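PDB 1WOL: HEPN domain-containing protein from Sulfolobus tokodaii, which is of unknown function but folds as a helical HEPN domain, a family that includes probable nucleotide-binding proteins and ribonucleases. Local coordinates for residues V4-W7 against I8-A11; G44-Q47 against F48-I51. One frame throughout, in Å; residues are numbered along the deposited sequence.

Contact 1 of 2, residues V4-W7 against I8-A11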
loop_
_atom_site.group_PDB
_atom_site.type_symbol
_atom_site.label_atom_id
_atom_site.label_comp_id
_atom_site.label_asym_id
_atom_site.label_seq_id
_atom_site.Cartn_x
_atom_site.Cartn_y
_atom_site.Cartn_z
ATOM N N VAL A 4 6.141 5.446 15.739
ATOM C CA VAL A 4 6.590 4.846 14.470
ATOM C C VAL A 4 6.270 3.334 14.543
ATOM O O VAL A 4 5.795 2.779 13.544
ATOM C CB VAL A 4 8.186 5.031 14.377
ATOM C CG1 VAL A 4 8.762 4.190 13.101
ATOM C CG2 VAL A 4 8.449 6.482 14.075
ATOM N N GLU A 5 6.524 2.661 15.668
ATOM C CA GLU A 5 6.337 1.240 15.741
ATOM C C GLU A 5 4.851 0.910 15.523
ATOM O O GLU A 5 4.565 -0.155 15.002
ATOM C CB GLU A 5 6.821 0.657 17.066
ATOM C CG GLU A 5 6.219 1.238 18.350
ATOM C CD GLU A 5 6.989 0.726 19.680
ATOM O OE1 GLU A 5 8.078 1.324 20.023
ATOM O OE2 GLU A 5 6.507 -0.236 20.385
ATOM N N ASP A 6 3.956 1.815 15.870
ATOM C CA ASP A 6 2.504 1.524 15.610
ATOM C C ASP A 6 2.197 1.552 14.150
ATOM O O ASP A 6 1.381 0.708 13.686
ATOM C CB ASP A 6 1.647 2.613 16.266
ATOM C CG ASP A 6 1.720 2.499 17.745
ATOM O OD1 ASP A 6 1.725 3.583 18.441
ATOM O OD2 ASP A 6 1.799 1.354 18.230
ATOM N N TRP A 7 2.744 2.505 13.393
ATOM C CA TRP A 7 2.513 2.530 11.945
ATOM C C TRP A 7 3.018 1.199 11.337
ATOM O O TRP A 7 2.343 0.642 10.475
ATOM C CB TRP A 7 3.294 3.684 11.243
ATOM C CG TRP A 7 2.667 5.024 11.574
ATOM C CD1 TRP A 7 3.225 5.971 12.435
ATOM C CD2 TRP A 7 1.567 5.604 10.975
ATOM N NE1 TRP A 7 2.526 7.124 12.350
ATOM C CE2 TRP A 7 1.481 6.950 11.483
ATOM C CE3 TRP A 7 0.602 5.159 10.066
ATOM C CZ2 TRP A 7 0.472 7.826 11.084
ATOM C CZ3 TRP A 7 -0.419 6.018 9.650
ATOM C CH2 TRP A 7 -0.476 7.391 10.176
ATOM N N ILE A 8 4.247 0.762 11.758
ATOM C CA ILE A 8 4.793 -0.456 11.177
ATOM C C ILE A 8 3.921 -1.663 11.617
ATOM O O ILE A 8 3.681 -2.583 10.772
ATOM C CB ILE A 8 6.298 -0.612 11.558
ATOM C CG1 ILE A 8 7.096 0.570 11.035
ATOM C CG2 ILE A 8 6.862 -1.950 10.968
ATOM C CD1 ILE A 8 6.844 1.017 9.540
ATOM N N LYS A 9 3.440 -1.766 12.871
ATOM C CA LYS A 9 2.583 -2.907 13.231
ATOM C C LYS A 9 1.342 -2.813 12.360
ATOM O O LYS A 9 0.904 -3.969 11.939
ATOM C CB LYS A 9 2.144 -2.797 14.724
ATOM C CG LYS A 9 3.204 -3.287 15.696
ATOM C CD LYS A 9 2.618 -3.428 17.110
ATOM C CE LYS A 9 2.626 -2.176 17.853
ATOM N NZ LYS A 9 2.256 -2.484 19.389
ATOM N N GLN A 10 0.748 -1.635 12.160
ATOM C CA GLN A 10 -0.480 -1.576 11.329
ATOM C C GLN A 10 -0.128 -2.102 9.963
ATOM O O GLN A 10 -0.929 -2.874 9.333
ATOM C CB GLN A 10 -0.954 -0.159 11.134
ATOM C CG GLN A 10 -1.632 0.370 12.367
ATOM C CD GLN A 10 -2.251 1.711 11.949
ATOM O OE1 GLN A 10 -3.412 1.810 11.442
ATOM N NE2 GLN A 10 -1.425 2.740 12.050
ATOM N N ALA A 11 1.058 -1.755 9.473
ATOM C CA ALA A 11 1.350 -2.225 8.082
ATOM C C ALA A 11 1.585 -3.724 8.067
ATOM O O ALA A 11 1.127 -4.344 7.054
ATOM C CB ALA A 11 2.696 -1.471 7.596
#
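Val4 O, Glu5 O, Asp6 O and Trp7 O accept hydrogen bonds from the backbone N of Ile8, Lys9, Gln10 and Ala11 in turn, the i to i+4 pattern of an alpha helix, here in the first turns of helix 4-23. The Ile8 N to Val4 O bond, 3.1 Å long, is nearly straight at N-H (164°). On the outer side, Asp6 and Lys9 run alongside each other, pointing the same way. The lysine chain bends at its third torsion (chi3 -84°), which carries CE to 3.6 Å from Asp6 OD2. NZ stays 4.0 Å from Asp6 OD2, beyond a salt bridge, so any attraction between the charges is probably weak and long-range. The other carboxylate oxygen, Asp6 OD1, accepts a hydrogen bond from the backbone N of Arg3, the residue just before the helix. Trp7 and Gln10 also lie side by side, with the ring and amide planes 32° apart. Gln10 CG rests 3.3 Å from Asp6 O. The indole takes a cation-pi contact from Lys2 and gives its NE1 hydrogen to Gln47 of helix 27-48. Toward the core, Val4 CG1 and Ile8 CG1 stand 4.5 Å apart, an apolar strip that Ile121 meets. Ala11, small enough for a buried spot, packs against Leu114. The helix is thus amphipathic: branched aliphatic residues suit the inner face and charged ones the solvent-facing side, while acids in its first turn probably interact favourably with the helix dipole.

Contact 2 of 2, residues G44-Q47 against F48-I51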
loop_
_atom_site.group_PDB
_atom_site.type_symbol
_atom_site.label_atom_id
_atom_site.label_comp_id
_atom_site.label_asym_id
_atom_site.label_seq_id
_atom_site.Cartn_x
_atom_site.Cartn_y
_atom_site.Cartn_z
ATOM N N GLY A 44 4.932 5.700 8.686
ATOM C CA GLY A 44 5.820 5.305 9.732
ATOM C C GLY A 44 7.223 5.896 9.443
ATOM O O GLY A 44 7.908 6.383 10.317
ATOM N N LEU A 45 7.640 5.703 8.190
ATOM C CA LEU A 45 8.988 6.251 7.814
ATOM C C LEU A 45 9.009 7.779 7.947
ATOM O O LEU A 45 10.007 8.357 8.446
ATOM C CB LEU A 45 9.273 5.904 6.350
ATOM C CG LEU A 45 10.604 6.466 5.771
ATOM C CD1 LEU A 45 11.718 5.814 6.465
ATOM C CD2 LEU A 45 10.552 6.272 4.238
ATOM N N LEU A 46 7.980 8.422 7.478
ATOM C CA LEU A 46 7.946 9.959 7.525
ATOM C C LEU A 46 8.004 10.379 8.962
ATOM O O LEU A 46 8.679 11.419 9.302
ATOM C CB LEU A 46 6.706 10.445 6.910
ATOM C CG LEU A 46 6.842 10.871 5.460
ATOM C CD1 LEU A 46 7.805 9.960 4.756
ATOM C CD2 LEU A 46 5.437 11.014 4.850
ATOM N N GLN A 47 7.337 9.658 9.865
ATOM C CA GLN A 47 7.426 10.049 11.256
ATOM C C GLN A 47 8.776 9.837 11.818
ATOM O O GLN A 47 9.267 10.693 12.619
ATOM C CB GLN A 47 6.388 9.275 12.152
ATOM C CG GLN A 47 6.223 9.874 13.557
ATOM C CD GLN A 47 4.922 9.375 14.276
ATOM O OE1 GLN A 47 3.802 9.313 13.712
ATOM N NE2 GLN A 47 5.085 9.064 15.522
ATOM N N PHE A 48 9.454 8.737 11.457
ATOM C CA PHE A 48 10.767 8.430 11.973
ATOM C C PHE A 48 11.724 9.501 11.498
ATOM O O PHE A 48 12.708 9.833 12.243
ATOM C CB PHE A 48 11.233 7.087 11.424
ATOM C CG PHE A 48 12.666 6.738 11.746
ATOM C CD1 PHE A 48 13.040 6.106 12.984
ATOM C CD2 PHE A 48 13.636 7.044 10.790
ATOM C CE1 PHE A 48 14.420 5.818 13.228
ATOM C CE2 PHE A 48 15.049 6.744 11.018
ATOM C CZ PHE A 48 15.397 6.141 12.240
ATOM N N GLN A 49 11.444 10.053 10.313
ATOM C CA GLN A 49 12.365 11.053 9.664
ATOM C C GLN A 49 12.054 12.444 10.163
ATOM O O GLN A 49 12.816 13.418 9.837
ATOM C CB GLN A 49 12.205 11.039 8.152
ATOM C CG GLN A 49 12.608 9.676 7.530
ATOM C CD GLN A 49 12.378 9.714 6.047
ATOM O OE1 GLN A 49 11.373 10.243 5.557
ATOM N NE2 GLN A 49 13.312 9.117 5.295
ATOM N N GLY A 50 10.957 12.514 10.959
ATOM C CA GLY A 50 10.432 13.775 11.489
ATOM C C GLY A 50 10.056 14.684 10.334
ATOM O O GLY A 50 10.086 15.922 10.502
ATOM N N ILE A 51 9.660 14.087 9.191
ATOM C CA ILE A 51 9.377 14.794 7.902
ATOM C C ILE A 51 7.917 14.863 7.409
ATOM O O ILE A 51 7.645 14.513 6.237
ATOM C CB ILE A 51 10.218 14.127 6.745
ATOM C CG1 ILE A 51 11.694 14.058 7.142
ATOM C CG2 ILE A 51 10.100 14.869 5.433
ATOM C CD1 ILE A 51 12.235 15.321 7.902
#
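This is a local contact at the C-terminal end of helix 27-48: Gly44 to Gln47 belong to the final turns, Phe48 closes the helix, and the chain through Gly50 and Ile51 leads into the loop before helix 58-61. Phe48 N still bonds to Gly44 O in the helical manner. Gln49 N reaches Leu45 O at 2.9 Å, with a second, weak bond to Leu46 O. The chain then reverses: Ile51 N comes back to Leu46 O at 2.8 Å (N-H angle 159°). Gly50 N meets Gln47 O at 3.0 Å from above its carbonyl plane. Gly50 adopts phi 60°, a conformation a residue without CB reaches with little strain. Gln49 folds its side chain back along the flank of the last turn. With its CG beside the backbone N (chi1 -63°), the chain crosses Leu45 at an angle, putting CD 3.7 Å from Leu45 CG. OE1 of Gln49 lies 3.7 Å from Leu46 CD1, so the amide spans both leucines. Were Gln49 cut back to alanine, the two leucines would probably lose their amide cover and the touch on Gln120 would go. Leu45 faces Trp116 and Val117 of helix 100-120, as a core leucine should, whereas Phe48 turns its ring to Ile121 and Lys122. Positive phi at Gly50, with two bonds back into the final turn, marks the Schellman motif that ends many alpha helices.

From the N terminus, contact 1 lies in the opening turns of helix 4-23 and contact 2 at the far end of the next helix, 27-48, so the two follow in series and neither nests nor crosses. Each is local and closes no long loop; a tight turn between the helices brings their outer ends together, with centres 12 Å apart. There, besides the indole bond to Gln47, the absence of a side chain at Gly44 lets its CA approach Trp7 CB to 3.4 Å. Val4 packs on Phe48, and Ile121, after helix 100-120, touches Val4, Ile8 and Phe48. Start, helix end and C-terminal tail are thereby joined at one end of the bundle.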